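Local coordinates for N-carbamoylsarcosine amidase related protein (Thermoplasma acidophilum, PDB 3EEF) that probably hydrolyses N-carbamoylsarcosine or a related amide, as a zinc-containing member of the isochorismatase-like cysteine hydrolase family, at residues Ile110-Ile116 against Tyr136-Val141; Val124-Ala129 against Tyr156-Tyr161. All blocks are in the same frame, centred on the assembly; numbering follows the deposited sequence.

In the fold
Interactions 1 and 2 are a strand pair and the helix pair packed on it, their centres about 10 Å apart. Interaction 1 joins strands 112-116 and 137-141, neighbours in the six-stranded parallel sheet of the isochorismatase-like domain. Interaction 2 sets helix 123-133, which links those two strands, beside helix 153-161, which follows them. Along the chain the segments alternate: strand, helix, strand, helix. The two contacts touch directly, Leu115 CD1 lying 3.7 Å from Ala128 CB and Ile138 CD1 3.8 Å from Tyr161 O. The sheet thus provides the floor for the helix pair, some of whose side chains also reach a neighbouring subunit, so the packing continues from sheet to subunit interface.

Interaction 1: Ile110-Ile116 against Tyr136-Val141; sequences IDTVVLI and YRIIVV
Thr112 and Ile139 meet through torsions that send Thr112 CG2 anti to the backbone N (chi1 -56° for OG1) and extend the Ile139 chain at chi2, 175°; the methyl Thr112 CG2 then lies 3.8 Å from Ile139 CD1. On this same face Val114 CG1 reaches Val141 CG2 at 3.7 Å. The other face carries Val113 beside Ile138, pointing the same way, and Leu115 CD1 set 3.9 Å from Ile138 CG2. Beneath runs a parallel ladder in which Arg137 and Ile139 each use both N and O, bonding to the residues that flank Thr112 and Val114. Arg137 N donates to Asp111 O at 2.9 Å, nearly straight at 171°, Val113 N to Arg137 O at 2.8 Å, Ile139 N to Val113 O at 2.9 Å and Leu115 N to Ile139 O. The last rung, Val141 N to Leu115 O, is weak at 3.3 Å. Before the strands, the Tyr136 ring turns an edge to Ile110 O, CE1 3.5 Å from that oxygen, while its hydroxyl is hydrogen-bonded to Asp102 OD1. Strand 3-8 pairs with the far side of 112-116, helix 101-107 packs on Val113 and Tyr136, and helix 123-133 covers Leu115 and Ile138, completing a classical beta-alpha-beta crossover.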
loop_
_atom_site.group_PDB
_atom_site.type_symbol
_atom_site.label_atom_id
_atom_site.label_comp_id
_atom_site.label_asym_id
_atom_site.label_seq_id
_atom_site.Cartn_x
_atom_site.Cartn_y
_atom_site.Cartn_z
ATOM N N ILE A 110 -16.524 -0.141 -8.851
ATOM C CA ILE A 110 -17.118 -1.100 -7.911
ATOM C C ILE A 110 -17.270 -0.551 -6.500
ATOM O O ILE A 110 -16.407 0.166 -6.022
ATOM C CB ILE A 110 -16.292 -2.387 -7.822
ATOM C CG1 ILE A 110 -16.264 -3.095 -9.172
ATOM C CG2 ILE A 110 -16.848 -3.318 -6.759
ATOM C CD1 ILE A 110 -17.626 -3.311 -9.813
ATOM N N ASP A 111 -18.379 -0.888 -5.838
ATOM C CA ASP A 111 -18.577 -0.475 -4.445
ATOM C C ASP A 111 -18.893 -1.638 -3.484
ATOM O O ASP A 111 -18.976 -1.443 -2.275
ATOM C CB ASP A 111 -19.674 0.595 -4.369
ATOM C CG ASP A 111 -21.033 0.058 -4.799
ATOM O OD1 ASP A 111 -21.140 -1.163 -5.030
ATOM O OD2 ASP A 111 -21.980 0.858 -4.914
ATOM N N THR A 112 -19.037 -2.850 -4.016
ATOM C CA THR A 112 -19.361 -4.017 -3.229
ATOM C C THR A 112 -18.581 -5.190 -3.776
ATOM O O THR A 112 -18.550 -5.395 -5.006
ATOM C CB THR A 112 -20.848 -4.340 -3.322
ATOM O OG1 THR A 112 -21.594 -3.189 -2.929
ATOM C CG2 THR A 112 -21.242 -5.539 -2.395
ATOM N N VAL A 113 -17.950 -5.955 -2.889
ATOM C CA VAL A 113 -17.293 -7.187 -3.312
ATOM C C VAL A 113 -18.110 -8.358 -2.880
ATOM O O VAL A 113 -18.620 -8.403 -1.756
ATOM C CB VAL A 113 -15.832 -7.329 -2.755
ATOM C CG1 VAL A 113 -14.915 -6.283 -3.436
ATOM C CG2 VAL A 113 -15.801 -7.216 -1.253
ATOM N N VAL A 114 -18.285 -9.297 -3.787
ATOM C CA VAL A 114 -18.921 -10.571 -3.421
ATOM C C VAL A 114 -17.846 -11.607 -3.370
ATOM O O VAL A 114 -17.117 -11.785 -4.343
ATOM C CB VAL A 114 -19.982 -10.998 -4.436
ATOM C CG1 VAL A 114 -20.634 -12.295 -3.974
ATOM C CG2 VAL A 114 -21.005 -9.885 -4.590
ATOM N N LEU A 115 -17.731 -12.269 -2.232
ATOM C CA LEU A 115 -16.593 -13.166 -1.951
ATOM C C LEU A 115 -17.008 -14.636 -1.931
ATOM O O LEU A 115 -17.928 -15.015 -1.232
ATOM C CB LEU A 115 -15.987 -12.825 -0.584
ATOM C CG LEU A 115 -15.428 -11.436 -0.389
ATOM C CD1 LEU A 115 -14.921 -11.262 1.051
ATOM C CD2 LEU A 115 -14.309 -11.189 -1.400
ATOM N N ILE A 116 -16.327 -15.455 -2.708
ATOM C CA ILE A 116 -16.472 -16.886 -2.614
ATOM C C ILE A 116 -15.087 -17.539 -2.665
ATOM O O ILE A 116 -14.100 -16.895 -3.078
ATOM C CB ILE A 116 -17.368 -17.415 -3.761
ATOM C CG1 ILE A 116 -16.681 -17.313 -5.118
ATOM C CG2 ILE A 116 -18.704 -16.654 -3.793
ATOM C CD1 ILE A 116 -17.536 -17.891 -6.259
ATOM N N TYR A 136 -15.137 -0.804 0.548
ATOM C CA TYR A 136 -16.103 -1.658 -0.127
ATOM C C TYR A 136 -17.135 -2.190 0.857
ATOM O O TYR A 136 -16.831 -2.390 2.039
ATOM C CB TYR A 136 -15.397 -2.845 -0.786
ATOM C CG TYR A 136 -14.457 -2.405 -1.866
ATOM C CD1 TYR A 136 -14.948 -2.026 -3.111
ATOM C CD2 TYR A 136 -13.101 -2.292 -1.630
ATOM C CE1 TYR A 136 -14.107 -1.580 -4.105
ATOM C CE2 TYR A 136 -12.240 -1.820 -2.622
ATOM C CZ TYR A 136 -12.751 -1.476 -3.856
ATOM O OH TYR A 136 -11.925 -1.021 -4.849
ATOM N N ARG A 137 -18.353 -2.423 0.378
ATOM C CA ARG A 137 -19.301 -3.284 1.111
ATOM C C ARG A 137 -18.988 -4.722 0.762
ATOM O O ARG A 137 -18.396 -5.007 -0.294
ATOM C CB ARG A 137 -20.759 -2.987 0.762
ATOM C CG ARG A 137 -21.226 -1.577 1.131
ATOM C CD ARG A 137 -21.318 -1.345 2.657
ATOM N NE ARG A 137 -22.097 -2.375 3.367
ATOM C CZ ARG A 137 -23.426 -2.579 3.261
ATOM N NH1 ARG A 137 -24.180 -1.830 2.454
ATOM N NH2 ARG A 137 -24.015 -3.551 3.978
ATOM N N ILE A 138 -19.377 -5.632 1.663
ATOM C CA ILE A 138 -18.983 -7.017 1.560
ATOM C C ILE A 138 -20.165 -7.976 1.615
ATOM O O ILE A 138 -21.004 -7.876 2.508
ATOM C CB ILE A 138 -18.002 -7.409 2.687
ATOM C CG1 ILE A 138 -16.732 -6.513 2.645
ATOM C CG2 ILE A 138 -17.645 -8.920 2.567
ATOM C CD1 ILE A 138 -15.873 -6.434 3.962
ATOM N N ILE A 139 -20.186 -8.929 0.684
ATOM C CA ILE A 139 -21.149 -9.997 0.655
ATOM C C ILE A 139 -20.359 -11.275 0.548
ATOM O O ILE A 139 -19.384 -11.335 -0.202
ATOM C CB ILE A 139 -22.083 -9.877 -0.606
ATOM C CG1 ILE A 139 -22.898 -8.572 -0.535
ATOM C CG2 ILE A 139 -22.996 -11.114 -0.767
ATOM C CD1 ILE A 139 -23.760 -8.309 -1.787
ATOM N N VAL A 140 -20.774 -12.286 1.303
ATOM C CA VAL A 140 -20.191 -13.614 1.248
ATOM C C VAL A 140 -21.262 -14.666 0.913
ATOM O O VAL A 140 -22.330 -14.662 1.487
ATOM C CB VAL A 140 -19.554 -13.958 2.600
ATOM C CG1 VAL A 140 -18.778 -15.280 2.505
ATOM C CG2 VAL A 140 -18.648 -12.838 3.037
ATOM N N VAL A 141 -20.976 -15.543 -0.041
ATOM C CA VAL A 141 -21.893 -16.608 -0.429
ATOM C C VAL A 141 -21.595 -17.877 0.358
ATOM O O VAL A 141 -20.770 -18.664 -0.065
ATOM C CB VAL A 141 -21.793 -16.864 -1.938
ATOM C CG1 VAL A 141 -22.827 -17.905 -2.409
ATOM C CG2 VAL A 141 -21.967 -15.542 -2.668
#

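Interaction 2: Val124-Ala129 against Tyr156-Tyr161; sequences VRHTAA and YFTRVY
Helices 124-129 and 156-161 run nearly parallel, their axes 11.2 Å apart at closest approach and inclined by 19°. That wide separation, with the nearest CA atoms, those of Ala129 and Tyr161, still 6.7 Å apart, is bridged by Phe157, Tyr161 and Tyr156 from one side and by the long Arg125 from the other. Phe157 and Tyr161, one turn apart, reach across to Ala128. Its CB meets the edge of the Phe157 ring in plane, 3.8 Å from CE1, and approaches Tyr161 CD2 obliquely. Phe157 CZ touches Val124 CG1 at 3.6 Å. The Tyr161 ring offers one face to the backbone N of Ala129 and an edge to Arg125, whose CG lies 3.6 Å from CE2. Arg125 leaves the helix extended, chi1 -173° setting CG anti to the backbone N and against that edge; a bend at chi3 lays the guanidinium flat on Tyr156. The planes are 19° apart, with NH1 over the ring centre, and CZ stands 4.3 Å from the centroid, a cation-pi stack. Val160 CG2 covers the opposite face of the Tyr156 ring. Arg125 NE hydrogen-bonds to Ala120 O and NH2 forms a salt bridge with Asp150. Tyr156 OH is hydrogen-bonded to Asp121 O and Tyr161 OH to His126 NE2, both of a neighbouring subunit. The pair packs on the sheet, Ala128 against Leu115, Phe157 against Val140 and Tyr161 against Ile138. The buried guanidinium is gripped by Ala120 O, Asp150 and the Tyr156 face, which together probably offset the cost of burying its charge, while both tyrosines join helix packing to the subunit interface.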
loop_
_atom_site.group_PDB
_atom_site.type_symbol
_atom_site.label_atom_id
_atom_site.label_comp_id
_atom_site.label_asym_id
_atom_site.label_seq_id
_atom_site.Cartn_x
_atom_site.Cartn_y
_atom_site.Cartn_z
ATOM N N VAL A 124 -10.260 -15.926 2.449
ATOM C CA VAL A 124 -11.513 -15.223 2.173
ATOM C C VAL A 124 -11.676 -14.102 3.193
ATOM O O VAL A 124 -12.021 -12.972 2.859
ATOM C CB VAL A 124 -12.756 -16.172 2.185
ATOM C CG1 VAL A 124 -14.035 -15.364 2.235
ATOM C CG2 VAL A 124 -12.737 -17.147 0.962
ATOM N N ARG A 125 -11.375 -14.428 4.432
ATOM C CA ARG A 125 -11.533 -13.512 5.527
ATOM C C ARG A 125 -10.557 -12.341 5.442
ATOM O O ARG A 125 -10.909 -11.172 5.721
ATOM C CB ARG A 125 -11.335 -14.282 6.830
ATOM C CG ARG A 125 -11.645 -13.461 8.041
ATOM C CD ARG A 125 -11.310 -14.175 9.316
ATOM N NE ARG A 125 -12.101 -15.384 9.520
ATOM C CZ ARG A 125 -12.267 -15.969 10.703
ATOM N NH1 ARG A 125 -11.745 -15.451 11.807
ATOM N NH2 ARG A 125 -13.019 -17.052 10.793
ATOM N N HIS A 126 -9.317 -12.677 5.096
ATOM C CA HIS A 126 -8.248 -11.700 4.951
ATOM C C HIS A 126 -8.520 -10.751 3.794
ATOM O O HIS A 126 -8.351 -9.548 3.910
ATOM C CB HIS A 126 -6.900 -12.414 4.827
ATOM C CG HIS A 126 -6.357 -12.857 6.147
ATOM N ND1 HIS A 126 -6.806 -13.989 6.786
ATOM C CD2 HIS A 126 -5.485 -12.265 6.998
ATOM C CE1 HIS A 126 -6.204 -14.094 7.958
ATOM N NE2 HIS A 126 -5.385 -13.073 8.105
ATOM N N THR A 127 -8.945 -11.298 2.672
ATOM C CA THR A 127 -9.446 -10.487 1.580
ATOM C C THR A 127 -10.584 -9.561 2.044
ATOM O O THR A 127 -10.627 -8.395 1.656
ATOM C CB THR A 127 -9.918 -11.400 0.471
ATOM O OG1 THR A 127 -8.810 -12.236 0.124
ATOM C CG2 THR A 127 -10.388 -10.595 -0.769
ATOM N N ALA A 128 -11.494 -10.078 2.866
ATOM C CA ALA A 128 -12.644 -9.305 3.396
ATOM C C ALA A 128 -12.153 -8.096 4.178
ATOM O O ALA A 128 -12.607 -6.970 3.972
ATOM C CB ALA A 128 -13.503 -10.190 4.306
ATOM N N ALA A 129 -11.201 -8.346 5.067
ATOM C CA ALA A 129 -10.585 -7.318 5.899
ATOM C C ALA A 129 -10.082 -6.165 5.057
ATOM O O ALA A 129 -10.385 -4.985 5.319
ATOM C CB ALA A 129 -9.419 -7.937 6.722
ATOM N N TYR A 156 -18.348 -14.110 12.569
ATOM C CA TYR A 156 -17.189 -13.251 12.518
ATOM C C TYR A 156 -17.302 -12.272 11.353
ATOM O O TYR A 156 -17.155 -11.058 11.545
ATOM C CB TYR A 156 -15.909 -14.092 12.371
ATOM C CG TYR A 156 -14.686 -13.286 12.649
ATOM C CD1 TYR A 156 -14.143 -13.258 13.917
ATOM C CD2 TYR A 156 -14.097 -12.517 11.651
ATOM C CE1 TYR A 156 -13.024 -12.503 14.195
ATOM C CE2 TYR A 156 -12.974 -11.768 11.908
ATOM C CZ TYR A 156 -12.440 -11.757 13.185
ATOM O OH TYR A 156 -11.329 -11.007 13.475
ATOM N N PHE A 157 -17.577 -12.801 10.158
ATOM C CA PHE A 157 -17.839 -11.964 9.008
ATOM C C PHE A 157 -18.848 -10.850 9.295
ATOM O O PHE A 157 -18.574 -9.668 9.022
ATOM C CB PHE A 157 -18.349 -12.806 7.847
ATOM C CG PHE A 157 -17.261 -13.435 7.059
ATOM C CD1 PHE A 157 -16.419 -12.668 6.291
ATOM C CD2 PHE A 157 -17.079 -14.782 7.064
ATOM C CE1 PHE A 157 -15.409 -13.247 5.555
ATOM C CE2 PHE A 157 -16.043 -15.361 6.314
ATOM C CZ PHE A 157 -15.218 -14.573 5.570
ATOM N N THR A 158 -20.000 -11.240 9.831
ATOM C CA THR A 158 -21.101 -10.313 10.076
ATOM C C THR A 158 -20.766 -9.301 11.185
ATOM O O THR A 158 -20.998 -8.097 11.042
ATOM C CB THR A 158 -22.461 -11.067 10.394
ATOM O OG1 THR A 158 -22.308 -11.958 11.514
ATOM C CG2 THR A 158 -22.931 -11.876 9.189
ATOM N N ARG A 159 -20.195 -9.782 12.279
ATOM C CA ARG A 159 -19.912 -8.905 13.415
ATOM C C ARG A 159 -18.681 -7.999 13.181
ATOM O O ARG A 159 -18.644 -6.860 13.653
ATOM C CB ARG A 159 -19.746 -9.723 14.686
ATOM N N VAL A 160 -17.677 -8.503 12.462
ATOM C CA VAL A 160 -16.411 -7.791 12.335
ATOM C C VAL A 160 -16.209 -7.039 10.998
ATOM O O VAL A 160 -15.572 -5.980 10.957
ATOM C CB VAL A 160 -15.229 -8.723 12.571
ATOM C CG1 VAL A 160 -13.891 -7.902 12.440
ATOM C CG2 VAL A 160 -15.390 -9.406 13.938
ATOM N N TYR A 161 -16.742 -7.568 9.915
ATOM C CA TYR A 161 -16.653 -6.897 8.628
ATOM C C TYR A 161 -17.990 -6.360 8.125
ATOM O O TYR A 161 -18.073 -5.955 6.965
ATOM C CB TYR A 161 -16.063 -7.863 7.583
ATOM C CG TYR A 161 -14.753 -8.437 8.018
ATOM C CD1 TYR A 161 -13.712 -7.605 8.450
ATOM C CD2 TYR A 161 -14.546 -9.794 8.036
ATOM C CE1 TYR A 161 -12.521 -8.124 8.879
ATOM C CE2 TYR A 161 -13.322 -10.334 8.465
ATOM C CZ TYR A 161 -12.333 -9.498 8.877
ATOM O OH TYR A 161 -11.150 -10.018 9.307
#